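Local coordinates for protein TgTwinScan_2721 - E2 domain (Toxoplasma gondii, PDB 2F4Z) that probably carries activated ubiquitin as a thioester and passes it on, acting as an E2 ubiquitin-conjugating domain, at residues 85-90 against 154-159; 94-99 against 146-151; 116-119 against 123-126; 42-47 against 142-147. All coordinates share one frame; numbering follows the deposited sequence.

Followed from the N terminus, the chain opens interaction 4 at 42-47, interaction 1 at 85-90 and interaction 2 at 94-99. The first loop to close is the shortest: interaction 3 joins 116-119 to 123-126 across a three-residue gap and lies within the loops of all the others. Helix 144-156 then closes the rest in turn. Residues 142-147, at its start, meet helix 33-46 in interaction 4; the overlapping 146-151 packs on strand 93-99 in interaction 2; and 154-159 meets the 85-90 loop in interaction 1. Interaction 2 thus lies within interaction 1, while interactions 1 and 4 cross. One helix ties together N-terminal helix, sheet and loop.

Interaction 1. Residues 85-90 against 154-159; sequences LGTPYE and MLADPV
Tyr89 and Leu155 make the larger part of this contact, an example of a loop packed on the end of a helix chiefly through one aromatic ring. The carbonyl oxygen Leu155 O lies 3.3 Å from Tyr89 CE2 and almost as near to CD2, while the Leu155 side chain passes obliquely over one face of the phenol ring, its CB 4.1 Å from Tyr89 CD2. The other face is met by Pro88 CG, offset toward the rim, so the ring is bracketed by its own predecessor and by the helix. Beside it, Thr87 offers a methyl: CG2, placed anti to the carbonyl carbon, comes to 3.9 Å from Ala156 CA and 4.1 Å from Ala156 CB. The same torsion (chi1 62°) puts OG1 where it accepts from Tyr89 N at 3.1 Å in an ST turn and donates to Pro84 O. A type I turn from Thr87 to Glu90, with Glu90 N bonded to Thr87 O at 3.2 Å, sets both touching residues on the helix side. One step further out, Gly86 N gives a nearly straight bond of 2.7 Å to Glu90 OE1, which ties the two ends of residues 86-90 together. The phenol oxygen is also fixed, since Tyr89 OH donates to Trp118 O. Set between strands 77-82 and 93-99 of the E2 (ubiquitin-conjugating) fold, the loop has the C-terminal end of helix 144-156 on one flank, while Phe179, Ala183 and Thr187 of helix 176-190 pack against the Tyr89 ring and Ala183 also meets Pro88.

Interaction 2. Residues 94-99 against 146-151; sequences FTLDIV and TALLSI
Leu96 and Ile151 each turn their first torsion so that the branch runs beside the backbone N, anti to the carbonyl carbon (chi1 -64° for Leu96, -69° for Ile151), and the two side chains then reach across the interface tip to tip. Leu96 CD1 meets Ile151 CD1 at 3.8 Å, the closest approach here. Leu148 arrives differently. Its CB does not aim straight at the strand, but CD2, the methyl off the line of the extended chain, comes to 4.1 Å from Ile98 CD1, where the two side chains slant across one another, and to a looser 4.5 Å from Leu96 CG. The pattern illustrates a general rule of alpha/beta packing: alternate strand residues, Leu96 and Ile98, face the helix, and they are answered by residues three apart on it, Leu148 and Ile151. All four are buried and wholly aliphatic, so the contact rests on dispersion and the exclusion of water. Between the short segments the axes come within 11.7 Å, and their directions differ by 136°, so the helix runs slantwise and broadly antiparallel to the strand. Strand 93-99 is an inner strand of the antiparallel sheet, bonded through its backbone to 77-82 and 110-113. Ile151 extends the packing to Ile81 and Phe113 on those two neighbours, and Leu148 reaches Val65 of edge strand 65-70, so helix 144-156 spans the sheet of the E2 fold.

Interaction 3. Residues 116-119 against 123-126; sequences KIWH and SSQT
Trp118 and Lys116, two residues apart, reach Ser124 in quite different ways. The indole of Trp118 starts from a CB that points away from 123-126, yet the ring swings back so that its six-membered part comes to Ser124 CB, with CZ3 at 4.0 Å and CE3 at 4.1 Å. That approach is slanted. Lys116 instead lays its aliphatic chain along the backbone of the facing loop. The bend at chi2 (-60°) turns the stem so that CD lies 3.5 Å from Ser124 O, and CE then lies 3.8 Å from Gln125 O, so methylenes rather than the ammonium group make these contacts. Ser124 is thus flanked by an aromatic group and a lysine stem, while its own OG, lying between the backbone N and the carbonyl carbon (chi1 59°), turns to another partner and donates to Asp165 OD2. Between the two backbones a water bridges the segments: it accepts from Ile117 N at 3.0 Å and can donate to Ser123 O, also 3.0 Å away. Residues 123-126 are also braced from within, where Ser123 OG and Thr126 OG1 share a hydrogen bond of 3.0 Å. His119 begins the His-Pro-Asn motif characteristic of E2 enzymes; its ND1 accepts from Asn121 N, while NE2 donates to Met154 O on helix 144-156. Around this loop, which follows strand 110-113, the Trp118 indole meets the rings of Phe179 and Trp186 on helix 176-190 and touches Val168 and Met171 of helix 166-174.

Interaction 4. Residues 42-47 against 142-147; sequences ADIQQL and LTIRTA
A single water gripped from both sides joins Ile44 to Arg145: it donates to Ile44 O and accepts from Arg145 NE, each at 2.7 Å. This is where the N-terminal helix of the E2 fold, 33-46, meets the start of helix 144-156, and it exemplifies how an arginine can serve apolar and polar needs together. Its chain leaves anti to the backbone N (chi1 -166°) and stays extended as far as NE, so the stem slides past Ile44 in the opposite direction, with Arg145 CB 4.0 Å from Ile44 CG1. At the far end Leu47 crosses at about a right angle, its CG centred over one face of the guanidinium and its CB 3.7 Å from Arg145 NH2. Next to this, Ile44 CD1 lies 4.3 Å from Ile144 CG2, and both isoleucines pack on Trp77 of strand 77-82. Leu142, just before the helix, packs on Leu142 of the second subunit. The helix start is held by its N-cap: Thr143 OG1 accepts from Thr146 N at 175°, while Thr143 O receives Ala147 N as well as Thr146 OG1, the latter at 2.7 Å.

Interaction 1. Residues 85-90 against 154-159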
loop_
_atom_site.group_PDB
_atom_site.type_symbol
_atom_site.label_atom_id
_atom_site.label_comp_id
_atom_site.label_asym_id
_atom_site.label_seq_id
_atom_site.Cartn_x
_atom_site.Cartn_y
_atom_site.Cartn_z
ATOM N N LEU A 85 1.075 1.639 -21.820
ATOM C CA LEU A 85 0.600 2.048 -23.157
ATOM C C LEU A 85 0.961 3.512 -23.314
ATOM O O LEU A 85 0.956 4.243 -22.318
ATOM C CB LEU A 85 -0.914 1.832 -23.305
ATOM C CG LEU A 85 -1.578 0.444 -23.173
ATOM C CD1 LEU A 85 -3.128 0.560 -22.909
ATOM C CD2 LEU A 85 -1.307 -0.483 -24.366
ATOM N N GLY A 86 1.346 3.931 -24.529
ATOM C CA GLY A 86 1.735 5.350 -24.776
ATOM C C GLY A 86 3.108 5.715 -24.266
ATOM O O GLY A 86 3.396 6.886 -23.986
ATOM N N THR A 87 3.983 4.722 -24.146
ATOM C CA THR A 87 5.379 4.987 -23.755
ATOM C C THR A 87 6.231 4.286 -24.813
ATOM O O THR A 87 5.713 3.465 -25.543
ATOM C CB THR A 87 5.695 4.371 -22.351
ATOM O OG1 THR A 87 5.532 2.960 -22.437
ATOM C CG2 THR A 87 4.697 4.878 -21.306
ATOM N N PRO A 88 7.534 4.599 -24.900
ATOM C CA PRO A 88 8.334 3.769 -25.770
ATOM C C PRO A 88 8.349 2.269 -25.376
ATOM O O PRO A 88 8.738 1.427 -26.209
ATOM C CB PRO A 88 9.726 4.356 -25.658
ATOM C CG PRO A 88 9.641 5.457 -24.706
ATOM C CD PRO A 88 8.303 5.686 -24.274
ATOM N N TYR A 89 7.867 1.946 -24.170
ATOM C CA TYR A 89 7.938 0.576 -23.638
ATOM C C TYR A 89 6.720 -0.237 -24.006
ATOM O O TYR A 89 6.663 -1.418 -23.731
ATOM C CB TYR A 89 8.164 0.606 -22.103
ATOM C CG TYR A 89 9.275 1.547 -21.806
ATOM C CD1 TYR A 89 10.577 1.242 -22.194
ATOM C CD2 TYR A 89 9.028 2.787 -21.210
ATOM C CE1 TYR A 89 11.598 2.143 -21.964
ATOM C CE2 TYR A 89 10.040 3.702 -20.999
ATOM C CZ TYR A 89 11.316 3.368 -21.350
ATOM O OH TYR A 89 12.359 4.243 -21.094
ATOM N N GLU A 90 5.734 0.418 -24.626
ATOM C CA GLU A 90 4.478 -0.237 -24.962
ATOM C C GLU A 90 4.693 -1.505 -25.770
ATOM O O GLU A 90 5.512 -1.519 -26.685
ATOM C CB GLU A 90 3.582 0.707 -25.738
ATOM C CG GLU A 90 2.275 0.038 -26.118
ATOM C CD GLU A 90 1.338 0.939 -26.882
ATOM O OE1 GLU A 90 1.228 2.163 -26.543
ATOM O OE2 GLU A 90 0.681 0.383 -27.804
ATOM N N MET A 154 7.012 4.123 -12.966
ATOM C CA MET A 154 8.288 4.751 -13.292
ATOM C C MET A 154 8.618 4.665 -14.837
ATOM O O MET A 154 9.123 5.605 -15.434
ATOM C CB MET A 154 9.335 4.081 -12.426
ATOM C CG MET A 154 10.693 4.670 -12.363
ATOM S SD MET A 154 12.032 3.601 -12.949
ATOM C CE MET A 154 11.642 1.908 -12.548
ATOM N N LEU A 155 8.300 3.550 -15.484
ATOM C CA LEU A 155 8.394 3.425 -16.942
ATOM C C LEU A 155 7.504 4.442 -17.677
ATOM O O LEU A 155 7.816 4.840 -18.801
ATOM C CB LEU A 155 7.981 2.013 -17.375
ATOM C CG LEU A 155 9.022 0.898 -17.560
ATOM C CD1 LEU A 155 10.141 0.912 -16.573
ATOM C CD2 LEU A 155 8.331 -0.485 -17.637
ATOM N N ALA A 156 6.383 4.826 -17.065
ATOM C CA ALA A 156 5.500 5.844 -17.644
ATOM C C ALA A 156 5.913 7.297 -17.307
ATOM O O ALA A 156 5.390 8.241 -17.882
ATOM C CB ALA A 156 4.075 5.577 -17.272
ATOM N N ASP A 157 6.869 7.473 -16.398
ATOM C CA ASP A 157 7.286 8.802 -16.025
ATOM C C ASP A 157 8.783 8.900 -15.783
ATOM O O ASP A 157 9.225 9.027 -14.655
ATOM C CB ASP A 157 6.411 9.344 -14.883
ATOM C CG ASP A 157 5.148 10.068 -15.409
ATOM O OD1 ASP A 157 4.020 9.461 -15.483
ATOM O OD2 ASP A 157 5.297 11.249 -15.810
ATOM N N PRO A 158 9.577 8.830 -16.872
ATOM C CA PRO A 158 11.025 8.967 -16.836
ATOM C C PRO A 158 11.494 10.324 -16.293
ATOM O O PRO A 158 10.930 11.373 -16.650
ATOM C CB PRO A 158 11.425 8.830 -18.308
ATOM C CG PRO A 158 10.323 8.083 -18.919
ATOM C CD PRO A 158 9.101 8.577 -18.246
ATOM N N VAL A 159 12.517 10.279 -15.444
ATOM C CA VAL A 159 13.067 11.444 -14.757
ATOM C C VAL A 159 14.562 11.595 -15.052
ATOM O O VAL A 159 15.405 10.914 -14.456
ATOM C CB VAL A 159 12.784 11.365 -13.233
ATOM C CG1 VAL A 159 13.880 12.047 -12.427
ATOM C CG2 VAL A 159 11.409 11.942 -12.906
#

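Interaction 2. Residues 94-99 against 146-151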
loop_
_atom_site.group_PDB
_atom_site.type_symbol
_atom_site.label_atom_id
_atom_site.label_comp_id
_atom_site.label_asym_id
_atom_site.label_seq_id
_atom_site.Cartn_x
_atom_site.Cartn_y
_atom_site.Cartn_z
ATOM N N PHE A 94 8.829 -7.150 -19.551
ATOM C CA PHE A 94 10.103 -6.922 -18.827
ATOM C C PHE A 94 10.140 -7.857 -17.661
ATOM O O PHE A 94 9.135 -7.972 -16.929
ATOM C CB PHE A 94 10.232 -5.443 -18.401
ATOM C CG PHE A 94 10.222 -4.494 -19.572
ATOM C CD1 PHE A 94 9.020 -3.941 -20.025
ATOM C CD2 PHE A 94 11.396 -4.248 -20.290
ATOM C CE1 PHE A 94 8.998 -3.088 -21.126
ATOM C CE2 PHE A 94 11.365 -3.409 -21.415
ATOM C CZ PHE A 94 10.153 -2.830 -21.815
ATOM N N THR A 95 11.245 -8.564 -17.545
ATOM C CA THR A 95 11.516 -9.503 -16.489
ATOM C C THR A 95 12.386 -8.824 -15.468
ATOM O O THR A 95 13.311 -8.110 -15.840
ATOM C CB THR A 95 12.267 -10.729 -17.090
ATOM O OG1 THR A 95 11.375 -11.360 -18.026
ATOM C CG2 THR A 95 12.719 -11.764 -16.014
ATOM N N LEU A 96 12.053 -9.027 -14.188
ATOM C CA LEU A 96 12.819 -8.552 -13.059
ATOM C C LEU A 96 13.338 -9.719 -12.214
ATOM O O LEU A 96 12.689 -10.737 -12.067
ATOM C CB LEU A 96 11.971 -7.652 -12.149
ATOM C CG LEU A 96 11.363 -6.295 -12.528
ATOM C CD1 LEU A 96 12.222 -5.105 -12.114
ATOM C CD2 LEU A 96 10.804 -6.114 -13.913
ATOM N N ASP A 97 14.505 -9.552 -11.663
ATOM C CA ASP A 97 14.959 -10.468 -10.635
ATOM C C ASP A 97 14.578 -9.881 -9.241
ATOM O O ASP A 97 14.686 -8.699 -9.047
ATOM C CB ASP A 97 16.482 -10.671 -10.791
ATOM C CG ASP A 97 17.046 -11.566 -9.724
ATOM O OD1 ASP A 97 16.466 -12.642 -9.426
ATOM O OD2 ASP A 97 18.053 -11.154 -9.127
ATOM N N ILE A 98 14.104 -10.712 -8.301
ATOM C CA ILE A 98 13.572 -10.273 -7.010
ATOM C C ILE A 98 14.199 -11.166 -5.947
ATOM O O ILE A 98 13.987 -12.404 -5.922
ATOM C CB ILE A 98 12.008 -10.298 -6.913
ATOM C CG1 ILE A 98 11.341 -9.466 -8.040
ATOM C CG2 ILE A 98 11.478 -9.829 -5.466
ATOM C CD1 ILE A 98 9.800 -9.758 -8.196
ATOM N N VAL A 99 14.984 -10.550 -5.083
ATOM C CA VAL A 99 15.615 -11.244 -3.970
ATOM C C VAL A 99 14.888 -10.754 -2.735
ATOM O O VAL A 99 14.866 -9.540 -2.431
ATOM C CB VAL A 99 17.102 -10.902 -3.891
ATOM C CG1 VAL A 99 17.772 -11.546 -2.650
ATOM C CG2 VAL A 99 17.805 -11.356 -5.199
ATOM N N THR A 146 2.749 -3.815 -5.130
ATOM C CA THR A 146 2.866 -2.355 -5.105
ATOM C C THR A 146 4.274 -1.920 -5.568
ATOM O O THR A 146 4.364 -0.960 -6.260
ATOM C CB THR A 146 2.484 -1.727 -3.719
ATOM O OG1 THR A 146 3.443 -2.160 -2.741
ATOM C CG2 THR A 146 1.142 -2.241 -3.242
ATOM N N ALA A 147 5.352 -2.650 -5.233
ATOM C CA ALA A 147 6.670 -2.340 -5.823
ATOM C C ALA A 147 6.711 -2.485 -7.348
ATOM O O ALA A 147 7.175 -1.552 -8.005
ATOM C CB ALA A 147 7.843 -3.099 -5.144
ATOM N N LEU A 148 6.226 -3.612 -7.885
ATOM C CA LEU A 148 6.079 -3.837 -9.329
ATOM C C LEU A 148 5.219 -2.790 -10.021
ATOM O O LEU A 148 5.572 -2.270 -11.085
ATOM C CB LEU A 148 5.562 -5.273 -9.683
ATOM C CG LEU A 148 6.397 -6.493 -9.210
ATOM C CD1 LEU A 148 5.693 -7.794 -9.523
ATOM C CD2 LEU A 148 7.818 -6.537 -9.771
ATOM N N LEU A 149 4.078 -2.464 -9.429
ATOM C CA LEU A 149 3.245 -1.394 -9.989
ATOM C C LEU A 149 3.965 -0.045 -9.971
ATOM O O LEU A 149 3.815 0.794 -10.894
ATOM C CB LEU A 149 1.912 -1.256 -9.205
ATOM C CG LEU A 149 0.892 -2.413 -9.322
ATOM C CD1 LEU A 149 -0.302 -2.189 -8.373
ATOM C CD2 LEU A 149 0.440 -2.595 -10.777
ATOM N N SER A 150 4.720 0.190 -8.918
ATOM C CA SER A 150 5.434 1.425 -8.833
ATOM C C SER A 150 6.587 1.472 -9.880
ATOM O O SER A 150 6.890 2.532 -10.434
ATOM C CB SER A 150 5.869 1.667 -7.381
ATOM O OG SER A 150 6.919 2.607 -7.309
ATOM N N ILE A 151 7.205 0.317 -10.171
ATOM C CA ILE A 151 8.223 0.240 -11.218
ATOM C C ILE A 151 7.547 0.473 -12.591
ATOM O O ILE A 151 8.049 1.150 -13.485
ATOM C CB ILE A 151 8.936 -1.098 -11.176
ATOM C CG1 ILE A 151 9.810 -1.187 -9.917
ATOM C CG2 ILE A 151 9.755 -1.326 -12.477
ATOM C CD1 ILE A 151 10.617 -2.507 -9.783
#

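Interaction 3. Residues 116-119 against 123-126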
loop_
_atom_site.group_PDB
_atom_site.type_symbol
_atom_site.label_atom_id
_atom_site.label_comp_id
_atom_site.label_asym_id
_atom_site.label_seq_id
_atom_site.Cartn_x
_atom_site.Cartn_y
_atom_site.Cartn_z
ATOM N N LYS A 116 17.059 -6.073 -20.824
ATOM C CA LYS A 116 17.682 -4.774 -21.209
ATOM C C LYS A 116 16.631 -3.717 -21.505
ATOM O O LYS A 116 15.639 -3.934 -22.244
ATOM C CB LYS A 116 18.654 -4.944 -22.413
ATOM C CG LYS A 116 19.976 -5.683 -22.150
ATOM C CD LYS A 116 20.798 -4.915 -21.063
ATOM C CE LYS A 116 22.317 -5.241 -20.976
ATOM N NZ LYS A 116 22.684 -6.693 -20.680
ATOM N N ILE A 117 16.820 -2.533 -20.918
ATOM C CA ILE A 117 15.833 -1.442 -21.077
ATOM C C ILE A 117 16.611 -0.097 -21.103
ATOM O O ILE A 117 17.699 0.042 -20.468
ATOM C CB ILE A 117 14.752 -1.497 -19.953
ATOM C CG1 ILE A 117 13.630 -0.458 -20.189
ATOM C CG2 ILE A 117 15.446 -1.459 -18.559
ATOM C CD1 ILE A 117 12.350 -0.653 -19.351
ATOM N N TRP A 118 16.120 0.827 -21.910
ATOM C CA TRP A 118 16.728 2.146 -22.075
ATOM C C TRP A 118 15.868 3.149 -21.334
ATOM O O TRP A 118 14.839 3.549 -21.836
ATOM C CB TRP A 118 16.709 2.502 -23.549
ATOM C CG TRP A 118 17.561 3.698 -23.911
ATOM C CD1 TRP A 118 17.120 4.982 -24.284
ATOM C CD2 TRP A 118 18.984 3.740 -23.919
ATOM N NE1 TRP A 118 18.221 5.780 -24.524
ATOM C CE2 TRP A 118 19.368 5.052 -24.309
ATOM C CE3 TRP A 118 19.974 2.802 -23.657
ATOM C CZ2 TRP A 118 20.690 5.421 -24.449
ATOM C CZ3 TRP A 118 21.299 3.181 -23.756
ATOM C CH2 TRP A 118 21.649 4.496 -24.161
ATOM N N HIS A 119 16.280 3.535 -20.109
ATOM C CA HIS A 119 15.419 4.421 -19.264
ATOM C C HIS A 119 16.390 5.179 -18.362
ATOM O O HIS A 119 17.340 4.553 -17.886
ATOM C CB HIS A 119 14.432 3.529 -18.431
ATOM C CG HIS A 119 13.365 4.284 -17.686
ATOM N ND1 HIS A 119 13.622 5.028 -16.551
ATOM C CD2 HIS A 119 12.035 4.404 -17.915
ATOM C CE1 HIS A 119 12.504 5.587 -16.133
ATOM N NE2 HIS A 119 11.518 5.198 -16.919
ATOM N N SER A 123 19.686 1.303 -14.856
ATOM C CA SER A 123 20.988 1.125 -15.464
ATOM C C SER A 123 20.894 0.285 -16.770
ATOM O O SER A 123 20.330 -0.840 -16.768
ATOM C CB SER A 123 21.910 0.480 -14.470
ATOM O OG SER A 123 23.134 0.158 -15.081
ATOM N N SER A 124 21.408 0.861 -17.879
ATOM C CA SER A 124 21.346 0.212 -19.227
ATOM C C SER A 124 22.271 -0.954 -19.265
ATOM O O SER A 124 22.112 -1.845 -20.098
ATOM C CB SER A 124 21.703 1.166 -20.372
ATOM O OG SER A 124 23.015 1.667 -20.179
ATOM N N GLN A 125 23.205 -0.983 -18.320
ATOM C CA GLN A 125 24.224 -2.009 -18.276
ATOM C C GLN A 125 23.910 -3.167 -17.350
ATOM O O GLN A 125 24.141 -4.321 -17.727
ATOM C CB GLN A 125 25.554 -1.359 -17.864
ATOM C CG GLN A 125 26.024 -0.270 -18.821
ATOM C CD GLN A 125 27.412 0.269 -18.449
ATOM O OE1 GLN A 125 28.425 -0.467 -18.501
ATOM N NE2 GLN A 125 27.469 1.558 -18.058
ATOM N N THR A 126 23.386 -2.863 -16.144
ATOM C CA THR A 126 23.151 -3.862 -15.085
ATOM C C THR A 126 21.686 -4.059 -14.628
ATOM O O THR A 126 21.428 -4.928 -13.770
ATOM C CB THR A 126 23.855 -3.457 -13.798
ATOM O OG1 THR A 126 23.236 -2.261 -13.318
ATOM C CG2 THR A 126 25.350 -3.244 -14.017
HETATM O O HOH W 1 19.196 -2.494 -19.007
#

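Interaction 4. Residues 42-47 against 142-147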
loop_
_atom_site.group_PDB
_atom_site.type_symbol
_atom_site.label_atom_id
_atom_site.label_comp_id
_atom_site.label_asym_id
_atom_site.label_seq_id
_atom_site.Cartn_x
_atom_site.Cartn_y
_atom_site.Cartn_z
ATOM N N ALA A 42 -0.100 -15.684 -4.436
ATOM C CA ALA A 42 -1.495 -15.937 -4.775
ATOM C C ALA A 42 -2.276 -14.682 -5.144
ATOM O O ALA A 42 -3.046 -14.699 -6.109
ATOM C CB ALA A 42 -2.206 -16.665 -3.603
ATOM N N ASP A 43 -2.169 -13.601 -4.364
ATOM C CA ASP A 43 -2.942 -12.418 -4.725
ATOM C C ASP A 43 -2.400 -11.820 -6.013
ATOM O O ASP A 43 -3.171 -11.344 -6.842
ATOM C CB ASP A 43 -3.018 -11.380 -3.579
ATOM C CG ASP A 43 -3.692 -11.953 -2.305
ATOM O OD1 ASP A 43 -4.402 -12.978 -2.369
ATOM O OD2 ASP A 43 -3.482 -11.414 -1.212
ATOM N N ILE A 44 -1.084 -11.873 -6.227
ATOM C CA ILE A 44 -0.546 -11.316 -7.460
ATOM C C ILE A 44 -1.260 -12.023 -8.664
ATOM O O ILE A 44 -1.764 -11.371 -9.584
ATOM C CB ILE A 44 1.021 -11.419 -7.570
ATOM C CG1 ILE A 44 1.690 -10.439 -6.642
ATOM C CG2 ILE A 44 1.475 -11.112 -9.007
ATOM C CD1 ILE A 44 3.175 -10.695 -6.384
ATOM N N GLN A 45 -1.321 -13.349 -8.628
ATOM C CA GLN A 45 -1.980 -14.123 -9.697
ATOM C C GLN A 45 -3.476 -13.863 -9.806
ATOM O O GLN A 45 -4.007 -13.727 -10.903
ATOM C CB GLN A 45 -1.766 -15.621 -9.504
ATOM C CG GLN A 45 -2.862 -16.434 -10.199
ATOM C CD GLN A 45 -2.352 -17.717 -10.732
ATOM O OE1 GLN A 45 -1.575 -17.737 -11.703
ATOM N NE2 GLN A 45 -2.772 -18.818 -10.104
ATOM N N GLN A 46 -4.151 -13.812 -8.673
ATOM C CA GLN A 46 -5.584 -13.564 -8.653
ATOM C C GLN A 46 -5.948 -12.199 -9.308
ATOM O O GLN A 46 -7.014 -12.080 -9.922
ATOM C CB GLN A 46 -6.093 -13.720 -7.215
ATOM C CG GLN A 46 -7.367 -12.987 -6.839
ATOM C CD GLN A 46 -7.219 -12.297 -5.487
ATOM O OE1 GLN A 46 -6.971 -12.964 -4.462
ATOM N NE2 GLN A 46 -7.336 -10.953 -5.474
ATOM N N LEU A 47 -5.035 -11.211 -9.250
ATOM C CA LEU A 47 -5.292 -9.855 -9.807
ATOM C C LEU A 47 -5.019 -9.664 -11.309
ATOM O O LEU A 47 -4.713 -10.610 -12.048
ATOM C CB LEU A 47 -4.557 -8.770 -9.005
ATOM C CG LEU A 47 -5.077 -7.965 -7.787
ATOM C CD1 LEU A 47 -6.621 -7.665 -7.751
ATOM C CD2 LEU A 47 -4.592 -8.534 -6.462
ATOM N N LEU A 142 3.299 -2.565 2.788
ATOM C CA LEU A 142 3.301 -2.626 1.303
ATOM C C LEU A 142 3.571 -4.054 0.834
ATOM O O LEU A 142 3.937 -4.959 1.615
ATOM C CB LEU A 142 4.343 -1.646 0.686
ATOM C CG LEU A 142 4.037 -0.133 0.968
ATOM C CD1 LEU A 142 5.318 0.656 0.883
ATOM C CD2 LEU A 142 2.949 0.474 0.052
ATOM N N THR A 143 3.496 -4.264 -0.461
ATOM C CA THR A 143 3.676 -5.618 -0.961
ATOM C C THR A 143 4.639 -5.559 -2.124
ATOM O O THR A 143 4.857 -4.487 -2.675
ATOM C CB THR A 143 2.328 -6.179 -1.445
ATOM O OG1 THR A 143 1.869 -5.388 -2.546
ATOM C CG2 THR A 143 1.292 -6.106 -0.303
ATOM N N ILE A 144 5.212 -6.709 -2.465
ATOM C CA ILE A 144 5.950 -6.886 -3.740
ATOM C C ILE A 144 5.152 -6.360 -4.961
ATOM O O ILE A 144 5.703 -5.685 -5.838
ATOM C CB ILE A 144 6.376 -8.367 -3.890
ATOM C CG1 ILE A 144 7.474 -8.691 -2.849
ATOM C CG2 ILE A 144 6.869 -8.684 -5.292
ATOM C CD1 ILE A 144 7.507 -10.111 -2.424
ATOM N N ARG A 145 3.851 -6.642 -5.013
ATOM C CA ARG A 145 2.978 -6.051 -6.058
ATOM C C ARG A 145 2.941 -4.526 -6.228
ATOM O O ARG A 145 2.999 -4.013 -7.354
ATOM C CB ARG A 145 1.534 -6.521 -5.895
ATOM C CG ARG A 145 0.723 -6.187 -7.162
ATOM C CD ARG A 145 -0.586 -7.036 -7.205
ATOM N NE ARG A 145 -1.197 -6.858 -8.517
ATOM C CZ ARG A 145 -2.089 -5.918 -8.818
ATOM N NH1 ARG A 145 -2.519 -5.080 -7.896
ATOM N NH2 ARG A 145 -2.574 -5.841 -10.046
ATOM N N THR A 146 2.749 -3.815 -5.130
ATOM C CA THR A 146 2.866 -2.355 -5.105
ATOM C C THR A 146 4.274 -1.920 -5.568
ATOM O O THR A 146 4.364 -0.960 -6.260
ATOM C CB THR A 146 2.484 -1.727 -3.719
ATOM O OG1 THR A 146 3.443 -2.160 -2.741
ATOM C CG2 THR A 146 1.142 -2.241 -3.242
ATOM N N ALA A 147 5.352 -2.650 -5.233
ATOM C CA ALA A 147 6.670 -2.340 -5.823
ATOM C C ALA A 147 6.711 -2.485 -7.348
ATOM O O ALA A 147 7.175 -1.552 -8.005
ATOM C CB ALA A 147 7.843 -3.099 -5.144
HETATM O O HOH W 2 -1.074 -8.850 -10.310
#